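Local coordinates for protein amidohydrolase (Xanthomonas campestris pv. campestris, PDB 4DZH) that probably deaminates adenosine-type substrates such as 5'-methylthioadenosine, using a zinc ion held in a TIM-barrel amidohydrolase fold, at residues Asp119-Ala124 with Asp144-Val149; Ala241-Arg246 with Leu251-Leu256; Ile335-Val340 with Ala344-Ala349; Ala20-Pro25 with Ala30-Asp35. One frame throughout, in Å; residues are numbered along the deposited sequence.

Contact 1: Asp119-Ala124 with Asp144-Val149; sequences DGTTLA and DVQAAV
Thr121 and Val149 carry most of this contact, with Gln146 third, and the three side chains meet between helices 114-130 and 143-152. The short axes pass 9.7 Å apart at a signed crossing angle of -36°, and the CA atoms of Thr121 and Gln146 lie 6.7 Å from each other. Thr121 uses both of its branches. Its methyl CG2, anti to the backbone N (chi1 -60° for OG1), reaches toward Val149 and comes within 3.9 Å of CG1. The same torsion sets OG1 beside the backbone N, where it bonds back to the carbonyl of Val117 in its own helix; that is its stronger polar partner. From the other helix, the Gln146 side chain runs across Thr121 at about a right angle, and its NE2 reaches OG1 at 3.4 Å. This N-H...O bond is straight (167°) but long, hence weak. The same amide nitrogen also makes a weak bond to Glu138. Val149 CG1, pointing anti to its own backbone N, touches both threonines. It approaches Thr122 OG1 at 3.5 Å, a van der Waals contact of a methyl with a hydroxyl oxygen, which itself is hydrogen-bonded to the carbonyl of Ala118. Val149 also packs on Ile125 of the first helix. These neighbouring helices belong to the layer outside the barrel, yet the side chain of Gln146 comes within about 7 Å of that of the zinc ligand His81. With both hydroxyls turned back onto their own helix, the interface rests on van der Waals contact of the Thr121 and Val149 methyls, with one weak amide bond as the polar link across.

Contact 2: Ala241-Arg246 with Leu251-Leu256; sequences AQYGQR and LDRLGL
Arg253 NE donates to Gln245 OE1 at 3.0 Å, and this bond carries the contact. Its geometry is good: the N-H...O angle is 161°, and the donor sits in the carbonyl plane on a lone pair of OE1. The amide and guanidinium planes are only 6° apart, so the two flat groups meet edge on, nearly coplanar. Also at the guanidinium edge is Tyr243, whose CD1 is 3.8 Å from Arg253 NH2; the ring is inclined to the guanidinium plane, and the side chains cross at about a right angle. Farther out, Arg253 NH1 forms a salt bridge with Asp208 at the start of helix 208-221, which, together with the NE bond, would fix the rotation of the guanidinium group. The arginine starts with CG between its backbone N and carbonyl carbon (chi1 84°), then runs extended to NE, and this carries the charged end across to the other segment. Tyr243 has a cation of its own in Arg250, with a cation-pi interaction. The backbone places these groups: helix 233-243 ends at Gly244, which has positive phi, and Arg246 takes the N-cap position of helix 247-254. That helix closes in turn at Gly255, with Leu256 N bonded to Leu251 O at 2.8 Å and Gly255 N to Asp252 O. The arrangement is that of two consecutive helices joined by a short glycine-containing turn at the surface, the second finished by a Schellman motif.

Contact 3: Ile335-Val340 with Ala344-Ala349; sequences ILAKAV and ATALDA
Ala337 and Lys338 bring the last turns of helix 326-341 against the loop that doubles back from it, a helix-loop-helix connection that leads into helix 349-363. Ala337 comes first: its CB meets Leu347 CB at 3.7 Å and packs on Ala346 CB at 4.4 Å, while Leu347 CD2 also touches that Ala337 CB, at 3.8 Å. Lys338, next along, has the largest buried area of the contact. Its CG is anti to the carbonyl carbon (chi1 -66°), and the chain then runs extended alongside the carbonyls of Ala344 and Ala346 until it bends at chi4 (65°). That bend turns the ammonium group into the loop backbone. CE passes 3.5 Å from Ala344 O on the way. Besides its bond to Ala346 in the loop, the buried nitrogen bonds the Ala334 carbonyl one turn earlier and the hydroxyl of Tyr403 on helix 397-403, so three oxygens, two of them backbone, hold it; Asp93 of the second subunit adds a long, weak ion pair. Within the loop, Asp348 N-caps helix 349-363, with OD1 bonded to Thr351, and Ala349 N bonds Asp93 of the second subunit, which places the connection at the dimer interface. Lys338 NZ donates to Ala346 O at 2.7 Å, with a C=O...N angle of 164°, nearly along the carbonyl direction.

Contact 4: Ala20-Pro25 with Ala30-Asp35; sequences AGYVVP and AVVLED
Val23 N donates to Leu33 O at 2.8 Å, almost straight at 172°, and Leu33 N returns a bond of equal length to Val23 O. This pair of bonds makes Val23 and Leu33 a hydrogen-bonded pair of a short antiparallel beta ladder, in which segment 30-35 runs back alongside 20-25. Tyr22 and Glu34 form the adjoining non-hydrogen-bonded pair, where Tyr22 CA also makes a CA-H...O contact with Leu33 O at 3.5 Å.

The two sheet faces differ in chemistry. On one of them Val23 CB and Leu33 CB are 4.1 Å apart. Beside this pair, Leu33 CD1 reaches Pro25 CG at 4.2 Å, which extends the apolar patch along the first segment. On the other face, the Tyr22 ring and the Glu34 carboxylate lie side by side, pointing the same way, their planes 37° apart; Glu34 OE2 is 3.9 Å from Tyr22 CE1. Val32 CG1 lies obliquely to the same ring, 3.9 Å from Tyr22 CD1. Placed by a first torsion that sets CG anti to the carbonyl carbon, beside the backbone N, the ring also packs on Leu394 and on Val397 of helix 397-403. The backbone of Tyr22 bonds Ala69 and Leu71, so strand 22-23 also pairs, in parallel, with strand 69-80. Around Gly21 the chain turns a corner, and there the ladder gains a third backbone bond, in which Asp35 N donates to Gly21 O at 2.8 Å.

How the contacts relate
Contacts 1 and 3 are buried, contact 2 lies at the surface, and contact 4 is partly buried. Contact 1 joins two helices separated by a strand in sequence, whereas contacts 2 and 3 each fold a helix end against the element that follows it; contact 4 is the one built from strand pairing. The chemistry follows the setting: methyl contact between helices in contact 1, an amide-guanidinium hydrogen bond in contact 2, a lysine buried among carbonyls in contact 3, and backbone ladder bonds in contact 4. Contacts 3 and 4 come closest, nearest atoms about 7 Å apart, and both pack on helix 397-403. Contacts 1 and 3 lie on opposite sides of the chain's centre.

Contact 1: Asp119-Ala124 with Asp144-Val149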
loop_
_atom_site.group_PDB
_atom_site.type_symbol
_atom_site.label_atom_id
_atom_site.label_comp_id
_atom_site.label_asym_id
_atom_site.label_seq_id
_atom_site.Cartn_x
_atom_site.Cartn_y
_atom_site.Cartn_z
ATOM N N ASP A 119 17.091 -13.228 -15.748
ATOM C CA ASP A 119 15.658 -13.463 -15.786
ATOM C C ASP A 119 14.968 -12.612 -14.687
ATOM O O ASP A 119 13.905 -12.008 -14.949
ATOM C CB ASP A 119 15.343 -14.939 -15.562
ATOM C CG ASP A 119 15.725 -15.822 -16.770
ATOM O OD1 ASP A 119 16.055 -15.270 -17.842
ATOM O OD2 ASP A 119 15.685 -17.065 -16.604
ATOM N N GLY A 120 15.561 -12.586 -13.494
ATOM C CA GLY A 120 14.976 -11.849 -12.383
ATOM C C GLY A 120 14.971 -10.339 -12.647
ATOM O O GLY A 120 13.993 -9.638 -12.362
ATOM N N THR A 121 16.042 -9.844 -13.231
ATOM C CA THR A 121 16.118 -8.431 -13.588
ATOM C C THR A 121 15.089 -8.073 -14.641
ATOM O O THR A 121 14.423 -7.013 -14.580
ATOM C CB THR A 121 17.534 -8.093 -14.087
ATOM O OG1 THR A 121 18.472 -8.381 -13.032
ATOM C CG2 THR A 121 17.624 -6.632 -14.421
ATOM N N THR A 122 14.937 -8.964 -15.637
ATOM C CA THR A 122 13.987 -8.734 -16.693
ATOM C C THR A 122 12.545 -8.727 -16.170
ATOM O O THR A 122 11.741 -7.851 -16.534
ATOM C CB THR A 122 14.154 -9.804 -17.791
ATOM O OG1 THR A 122 15.479 -9.744 -18.291
ATOM C CG2 THR A 122 13.164 -9.572 -18.899
ATOM N N LEU A 123 12.215 -9.700 -15.308
ATOM C CA LEU A 123 10.945 -9.695 -14.610
ATOM C C LEU A 123 10.706 -8.351 -13.856
ATOM O O LEU A 123 9.642 -7.738 -13.983
ATOM C CB LEU A 123 10.901 -10.879 -13.637
ATOM C CG LEU A 123 9.588 -11.033 -12.862
ATOM C CD1 LEU A 123 8.382 -11.052 -13.816
ATOM C CD2 LEU A 123 9.681 -12.273 -12.044
ATOM N N ALA A 124 11.737 -7.887 -13.149
ATOM C CA ALA A 124 11.628 -6.625 -12.429
ATOM C C ALA A 124 11.376 -5.430 -13.352
ATOM O O ALA A 124 10.550 -4.545 -13.041
ATOM C CB ALA A 124 12.876 -6.385 -11.584
ATOM N N ASP A 144 27.428 -7.182 -14.208
ATOM C CA ASP A 144 27.716 -7.102 -15.645
ATOM C C ASP A 144 26.488 -7.493 -16.464
ATOM O O ASP A 144 26.094 -6.816 -17.426
ATOM C CB ASP A 144 28.947 -7.938 -16.032
ATOM C CG ASP A 144 28.830 -9.425 -15.664
ATOM O OD1 ASP A 144 28.018 -9.809 -14.791
ATOM O OD2 ASP A 144 29.586 -10.236 -16.266
ATOM N N VAL A 145 25.828 -8.578 -16.059
ATOM C CA VAL A 145 24.628 -9.040 -16.727
ATOM C C VAL A 145 23.508 -8.021 -16.528
ATOM O O VAL A 145 22.810 -7.664 -17.480
ATOM C CB VAL A 145 24.176 -10.392 -16.133
ATOM C CG1 VAL A 145 22.818 -10.788 -16.668
ATOM C CG2 VAL A 145 25.248 -11.488 -16.401
ATOM N N GLN A 146 23.388 -7.489 -15.310
ATOM C CA GLN A 146 22.326 -6.523 -15.061
ATOM C C GLN A 146 22.444 -5.273 -15.927
ATOM O O GLN A 146 21.456 -4.815 -16.465
ATOM C CB GLN A 146 22.327 -6.094 -13.611
ATOM C CG GLN A 146 22.007 -7.277 -12.711
ATOM C CD GLN A 146 21.816 -6.831 -11.268
ATOM O OE1 GLN A 146 22.760 -6.329 -10.639
ATOM N NE2 GLN A 146 20.608 -7.023 -10.743
ATOM N N ALA A 147 23.641 -4.726 -16.014
ATOM C CA ALA A 147 23.866 -3.533 -16.837
ATOM C C ALA A 147 23.448 -3.809 -18.282
ATOM O O ALA A 147 22.719 -3.021 -18.883
ATOM C CB ALA A 147 25.336 -3.071 -16.745
ATOM N N ALA A 148 23.850 -4.962 -18.791
ATOM C CA ALA A 148 23.505 -5.334 -20.168
ATOM C C ALA A 148 21.997 -5.463 -20.333
ATOM O O ALA A 148 21.428 -4.976 -21.337
ATOM C CB ALA A 148 24.207 -6.620 -20.568
ATOM N N VAL A 149 21.337 -6.116 -19.357
ATOM C CA VAL A 149 19.888 -6.297 -19.390
ATOM C C VAL A 149 19.141 -4.983 -19.331
ATOM O O VAL A 149 18.278 -4.739 -20.151
ATOM C CB VAL A 149 19.383 -7.234 -18.282
ATOM C CG1 VAL A 149 17.866 -7.237 -18.236
ATOM C CG2 VAL A 149 19.913 -8.622 -18.517
#

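Contact 2: Ala241-Arg246 with Leu251-Leu256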
loop_
_atom_site.group_PDB
_atom_site.type_symbol
_atom_site.label_atom_id
_atom_site.label_comp_id
_atom_site.label_asym_id
_atom_site.label_seq_id
_atom_site.Cartn_x
_atom_site.Cartn_y
_atom_site.Cartn_z
ATOM N N ALA A 241 30.710 -3.798 19.643
ATOM C CA ALA A 241 31.484 -4.905 20.226
ATOM C C ALA A 241 32.815 -5.105 19.512
ATOM O O ALA A 241 33.870 -5.353 20.146
ATOM C CB ALA A 241 30.678 -6.210 20.216
ATOM N N GLN A 242 32.781 -4.987 18.185
ATOM C CA GLN A 242 33.928 -5.325 17.350
ATOM C C GLN A 242 34.904 -4.170 17.156
ATOM O O GLN A 242 36.117 -4.385 17.102
ATOM C CB GLN A 242 33.474 -5.873 15.985
ATOM C CG GLN A 242 34.486 -6.830 15.368
ATOM C CD GLN A 242 34.152 -7.195 13.930
ATOM O OE1 GLN A 242 33.016 -7.017 13.486
ATOM N NE2 GLN A 242 35.150 -7.700 13.188
ATOM N N TYR A 243 34.385 -2.949 17.088
ATOM C CA TYR A 243 35.170 -1.795 16.663
ATOM C C TYR A 243 35.178 -0.691 17.704
ATOM O O TYR A 243 35.921 0.283 17.568
ATOM C CB TYR A 243 34.628 -1.229 15.341
ATOM C CG TYR A 243 34.802 -2.152 14.151
ATOM C CD1 TYR A 243 36.072 -2.415 13.644
ATOM C CD2 TYR A 243 33.708 -2.764 13.528
ATOM C CE1 TYR A 243 36.262 -3.256 12.528
ATOM C CE2 TYR A 243 33.885 -3.624 12.432
ATOM C CZ TYR A 243 35.166 -3.864 11.930
ATOM O OH TYR A 243 35.374 -4.701 10.843
ATOM N N GLY A 244 34.358 -0.836 18.742
ATOM C CA GLY A 244 34.272 0.150 19.802
ATOM C C GLY A 244 33.503 1.401 19.443
ATOM O O GLY A 244 33.467 2.348 20.215
ATOM N N GLN A 245 32.807 1.359 18.297
ATOM C CA GLN A 245 32.265 2.537 17.617
ATOM C C GLN A 245 30.946 2.168 16.901
ATOM O O GLN A 245 30.841 1.061 16.390
ATOM C CB GLN A 245 33.218 2.868 16.466
ATOM C CG GLN A 245 34.027 4.104 16.652
ATOM C CD GLN A 245 34.951 4.374 15.493
ATOM O OE1 GLN A 245 35.376 3.463 14.755
ATOM N NE2 GLN A 245 35.273 5.646 15.313
ATOM N N ARG A 246 29.985 3.085 16.825
ATOM C CA ARG A 246 28.815 2.902 15.948
ATOM C C ARG A 246 29.316 2.801 14.501
ATOM O O ARG A 246 30.375 3.335 14.171
ATOM C CB ARG A 246 27.835 4.081 16.044
ATOM C CG ARG A 246 27.092 4.266 17.359
ATOM C CD ARG A 246 26.471 5.674 17.433
ATOM N NE ARG A 246 25.374 5.921 16.469
ATOM C CZ ARG A 246 24.122 5.534 16.665
ATOM N NH1 ARG A 246 23.839 4.839 17.769
ATOM N NH2 ARG A 246 23.153 5.826 15.762
ATOM N N LEU A 251 32.734 4.315 9.639
ATOM C CA LEU A 251 32.775 4.722 8.239
ATOM C C LEU A 251 33.322 6.140 8.085
ATOM O O LEU A 251 34.015 6.443 7.114
ATOM C CB LEU A 251 31.372 4.668 7.641
ATOM C CG LEU A 251 30.699 3.283 7.513
ATOM C CD1 LEU A 251 29.214 3.416 7.239
ATOM C CD2 LEU A 251 31.343 2.431 6.431
ATOM N N ASP A 252 33.016 6.998 9.057
ATOM C CA ASP A 252 33.530 8.371 9.064
ATOM C C ASP A 252 35.067 8.361 9.166
ATOM O O ASP A 252 35.745 9.046 8.413
ATOM C CB ASP A 252 32.891 9.175 10.204
ATOM C CG ASP A 252 33.325 10.647 10.217
ATOM O OD1 ASP A 252 33.974 11.074 9.248
ATOM O OD2 ASP A 252 32.996 11.381 11.183
ATOM N N ARG A 253 35.605 7.557 10.079
ATOM C CA ARG A 253 37.048 7.457 10.219
ATOM C C ARG A 253 37.682 6.789 8.985
ATOM O O ARG A 253 38.811 7.102 8.623
ATOM C CB ARG A 253 37.422 6.739 11.525
ATOM C CG ARG A 253 37.423 5.211 11.448
ATOM C CD ARG A 253 38.256 4.526 12.550
ATOM N NE ARG A 253 37.695 3.207 12.844
ATOM C CZ ARG A 253 38.003 2.086 12.188
ATOM N NH1 ARG A 253 38.898 2.099 11.204
ATOM N NH2 ARG A 253 37.412 0.941 12.530
ATOM N N LEU A 254 36.947 5.897 8.313
ATOM C CA LEU A 254 37.437 5.272 7.086
ATOM C C LEU A 254 37.362 6.211 5.871
ATOM O O LEU A 254 37.889 5.893 4.805
ATOM C CB LEU A 254 36.683 3.957 6.783
ATOM C CG LEU A 254 36.952 2.822 7.785
ATOM C CD1 LEU A 254 35.972 1.682 7.613
ATOM C CD2 LEU A 254 38.419 2.337 7.633
ATOM N N GLY A 255 36.715 7.362 6.045
ATOM C CA GLY A 255 36.577 8.342 4.981
ATOM C C GLY A 255 35.438 8.082 4.008
ATOM O O GLY A 255 35.489 8.505 2.853
ATOM N N LEU A 256 34.406 7.384 4.467
ATOM C CA LEU A 256 33.295 7.039 3.573
ATOM C C LEU A 256 32.028 7.861 3.726
ATOM O O LEU A 256 31.071 7.661 2.968
ATOM C CB LEU A 256 32.975 5.553 3.654
ATOM C CG LEU A 256 33.921 4.833 2.692
ATOM C CD1 LEU A 256 35.056 4.147 3.430
ATOM C CD2 LEU A 256 33.167 3.878 1.776
#

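Contact 3: Ile335-Val340 with Ala344-Ala349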
loop_
_atom_site.group_PDB
_atom_site.type_symbol
_atom_site.label_atom_id
_atom_site.label_comp_id
_atom_site.label_asym_id
_atom_site.label_seq_id
_atom_site.Cartn_x
_atom_site.Cartn_y
_atom_site.Cartn_z
ATOM N N ILE A 335 2.968 8.186 5.252
ATOM C CA ILE A 335 2.099 8.043 6.433
ATOM C C ILE A 335 2.926 7.601 7.635
ATOM O O ILE A 335 2.725 8.103 8.743
ATOM C CB ILE A 335 0.858 7.146 6.172
ATOM C CG1 ILE A 335 1.292 5.680 5.931
ATOM C CG2 ILE A 335 0.064 7.744 4.965
ATOM C CD1 ILE A 335 0.114 4.765 5.670
ATOM N N LEU A 336 3.916 6.736 7.405
ATOM C CA LEU A 336 4.781 6.313 8.497
ATOM C C LEU A 336 5.537 7.525 9.028
ATOM O O LEU A 336 5.781 7.613 10.223
ATOM C CB LEU A 336 5.814 5.279 7.990
ATOM C CG LEU A 336 6.704 4.761 9.144
ATOM C CD1 LEU A 336 5.930 3.958 10.099
ATOM C CD2 LEU A 336 7.752 3.894 8.487
ATOM N N ALA A 337 5.920 8.445 8.152
ATOM C CA ALA A 337 6.765 9.553 8.610
ATOM C C ALA A 337 6.023 10.392 9.658
ATOM O O ALA A 337 6.624 10.865 10.649
ATOM C CB ALA A 337 7.219 10.412 7.441
ATOM N N LYS A 338 4.713 10.546 9.471
ATOM C CA LYS A 338 3.883 11.344 10.373
ATOM C C LYS A 338 3.789 10.674 11.747
ATOM O O LYS A 338 3.904 11.343 12.794
ATOM C CB LYS A 338 2.488 11.533 9.742
ATOM C CG LYS A 338 2.548 12.375 8.477
ATOM C CD LYS A 338 1.340 12.081 7.532
ATOM C CE LYS A 338 1.334 12.932 6.283
ATOM N NZ LYS A 338 2.490 12.710 5.333
ATOM N N ALA A 339 3.645 9.355 11.772
ATOM C CA ALA A 339 3.404 8.641 13.015
ATOM C C ALA A 339 4.718 8.584 13.804
ATOM O O ALA A 339 4.732 8.803 15.043
ATOM C CB ALA A 339 2.922 7.258 12.740
ATOM N N VAL A 340 5.805 8.304 13.095
ATOM C CA VAL A 340 7.140 8.253 13.717
ATOM C C VAL A 340 7.504 9.607 14.316
ATOM O O VAL A 340 8.036 9.669 15.444
ATOM C CB VAL A 340 8.213 7.760 12.728
ATOM C CG1 VAL A 340 9.676 8.079 13.256
ATOM C CG2 VAL A 340 7.999 6.265 12.465
ATOM N N ALA A 344 1.569 15.318 12.013
ATOM C CA ALA A 344 0.795 15.070 10.803
ATOM C C ALA A 344 1.225 15.867 9.589
ATOM O O ALA A 344 0.729 15.597 8.478
ATOM C CB ALA A 344 -0.692 15.310 11.088
ATOM N N THR A 345 2.132 16.842 9.756
ATOM C CA THR A 345 2.612 17.638 8.622
ATOM C C THR A 345 3.909 17.104 8.014
ATOM O O THR A 345 4.378 17.614 6.994
ATOM C CB THR A 345 2.857 19.137 8.980
ATOM O OG1 THR A 345 4.058 19.264 9.771
ATOM C CG2 THR A 345 1.631 19.760 9.665
ATOM N N ALA A 346 4.466 16.059 8.625
ATOM C CA ALA A 346 5.691 15.413 8.143
ATOM C C ALA A 346 5.510 14.858 6.731
ATOM O O ALA A 346 4.419 14.325 6.427
ATOM C CB ALA A 346 6.074 14.278 9.075
ATOM N N LEU A 347 6.548 14.977 5.905
ATOM C CA LEU A 347 6.602 14.352 4.586
ATOM C C LEU A 347 5.276 14.509 3.846
ATOM O O LEU A 347 4.566 13.521 3.553
ATOM C CB LEU A 347 6.977 12.877 4.717
ATOM C CG LEU A 347 8.189 12.471 3.892
ATOM C CD1 LEU A 347 9.430 13.219 4.387
ATOM C CD2 LEU A 347 8.439 10.965 3.919
ATOM N N ASP A 348 4.925 15.755 3.549
ATOM C CA ASP A 348 3.651 15.998 2.858
ATOM C C ASP A 348 3.680 15.428 1.445
ATOM O O ASP A 348 4.716 14.951 0.970
ATOM C CB ASP A 348 3.210 17.479 2.896
ATOM C CG ASP A 348 4.158 18.433 2.148
ATOM O OD1 ASP A 348 4.937 18.025 1.271
ATOM O OD2 ASP A 348 4.089 19.650 2.449
ATOM N N ALA A 349 2.540 15.447 0.769
ATOM C CA ALA A 349 2.464 14.749 -0.499
ATOM C C ALA A 349 3.522 15.252 -1.501
ATOM O O ALA A 349 4.196 14.445 -2.173
ATOM C CB ALA A 349 1.069 14.865 -1.081
#

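Contact 4: Ala20-Pro25 with Ala30-Asp35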
loop_
_atom_site.group_PDB
_atom_site.type_symbol
_atom_site.label_atom_id
_atom_site.label_comp_id
_atom_site.label_asym_id
_atom_site.label_seq_id
_atom_site.Cartn_x
_atom_site.Cartn_y
_atom_site.Cartn_z
ATOM N N ALA A 20 -1.425 16.435 -21.667
ATOM C CA ALA A 20 -2.041 15.798 -20.499
ATOM C C ALA A 20 -2.967 16.721 -19.708
ATOM O O ALA A 20 -2.803 17.953 -19.700
ATOM C CB ALA A 20 -0.964 15.258 -19.593
ATOM N N GLY A 21 -3.870 16.114 -18.935
ATOM C CA GLY A 21 -4.721 16.903 -18.069
ATOM C C GLY A 21 -3.946 17.712 -17.046
ATOM O O GLY A 21 -4.336 18.818 -16.681
ATOM N N TYR A 22 -2.858 17.131 -16.547
ATOM C CA TYR A 22 -2.066 17.748 -15.477
ATOM C C TYR A 22 -0.624 17.431 -15.739
ATOM O O TYR A 22 -0.285 16.289 -16.104
ATOM C CB TYR A 22 -2.460 17.198 -14.097
ATOM C CG TYR A 22 -3.913 17.406 -13.825
ATOM C CD1 TYR A 22 -4.360 18.589 -13.253
ATOM C CD2 TYR A 22 -4.851 16.422 -14.164
ATOM C CE1 TYR A 22 -5.715 18.801 -13.015
ATOM C CE2 TYR A 22 -6.216 16.626 -13.943
ATOM C CZ TYR A 22 -6.638 17.814 -13.358
ATOM O OH TYR A 22 -7.988 18.038 -13.117
ATOM N N VAL A 23 0.228 18.448 -15.631
ATOM C CA VAL A 23 1.669 18.196 -15.638
ATOM C C VAL A 23 2.253 18.544 -14.273
ATOM O O VAL A 23 2.022 19.633 -13.755
ATOM C CB VAL A 23 2.420 19.011 -16.738
ATOM C CG1 VAL A 23 3.931 18.850 -16.609
ATOM C CG2 VAL A 23 1.915 18.587 -18.133
ATOM N N VAL A 24 2.990 17.603 -13.674
ATOM C CA VAL A 24 3.586 17.812 -12.372
ATOM C C VAL A 24 5.102 17.875 -12.523
ATOM O O VAL A 24 5.768 16.843 -12.616
ATOM C CB VAL A 24 3.211 16.661 -11.402
ATOM C CG1 VAL A 24 3.853 16.899 -10.055
ATOM C CG2 VAL A 24 1.664 16.498 -11.337
ATOM N N PRO A 25 5.670 19.094 -12.591
ATOM C CA PRO A 25 7.078 19.215 -12.986
ATOM C C PRO A 25 8.112 18.864 -11.909
ATOM O O PRO A 25 9.263 18.636 -12.290
ATOM C CB PRO A 25 7.198 20.691 -13.388
ATOM C CG PRO A 25 6.185 21.402 -12.491
ATOM C CD PRO A 25 5.020 20.402 -12.351
ATOM N N ALA A 30 5.661 21.759 -5.454
ATOM C CA ALA A 30 4.249 21.858 -5.074
ATOM C C ALA A 30 3.379 22.511 -6.123
ATOM O O ALA A 30 2.260 22.946 -5.824
ATOM C CB ALA A 30 4.069 22.532 -3.708
ATOM N N VAL A 31 3.881 22.567 -7.348
ATOM C CA VAL A 31 3.137 23.157 -8.453
ATOM C C VAL A 31 2.485 22.106 -9.369
ATOM O O VAL A 31 3.114 21.099 -9.745
ATOM C CB VAL A 31 4.035 24.150 -9.243
ATOM C CG1 VAL A 31 3.507 24.412 -10.640
ATOM C CG2 VAL A 31 4.165 25.445 -8.452
ATOM N N VAL A 32 1.226 22.337 -9.732
ATOM C CA VAL A 32 0.575 21.478 -10.716
ATOM C C VAL A 32 0.091 22.297 -11.926
ATOM O O VAL A 32 -0.689 23.226 -11.780
ATOM C CB VAL A 32 -0.599 20.675 -10.085
ATOM C CG1 VAL A 32 -1.269 19.797 -11.125
ATOM C CG2 VAL A 32 -0.081 19.820 -8.927
ATOM N N LEU A 33 0.584 21.961 -13.110
ATOM C CA LEU A 33 0.222 22.704 -14.307
ATOM C C LEU A 33 -0.947 22.055 -14.988
ATOM O O LEU A 33 -0.825 20.998 -15.597
ATOM C CB LEU A 33 1.405 22.735 -15.275
ATOM C CG LEU A 33 2.718 23.159 -14.643
ATOM C CD1 LEU A 33 3.848 22.973 -15.647
ATOM C CD2 LEU A 33 2.593 24.609 -14.181
ATOM N N GLU A 34 -2.091 22.712 -14.932
ATOM C CA GLU A 34 -3.275 22.163 -15.551
ATOM C C GLU A 34 -3.271 22.360 -17.075
ATOM O O GLU A 34 -2.909 23.426 -17.556
ATOM C CB GLU A 34 -4.482 22.848 -14.937
ATOM C CG GLU A 34 -5.799 22.365 -15.449
ATOM C CD GLU A 34 -6.872 22.450 -14.365
ATOM O OE1 GLU A 34 -6.677 23.241 -13.411
ATOM O OE2 GLU A 34 -7.887 21.721 -14.460
ATOM N N ASP A 35 -3.672 21.338 -17.828
ATOM C CA ASP A 35 -3.821 21.448 -19.287
ATOM C C ASP A 35 -2.541 21.908 -19.982
ATOM O O ASP A 35 -2.533 22.929 -20.689
ATOM C CB ASP A 35 -4.991 22.396 -19.639
ATOM C CG ASP A 35 -5.459 22.258 -21.094
ATOM O OD1 ASP A 35 -5.159 21.226 -21.742
ATOM O OD2 ASP A 35 -6.157 23.179 -21.590
HETATM O O HOH W 1 -3.324 19.562 -21.847
#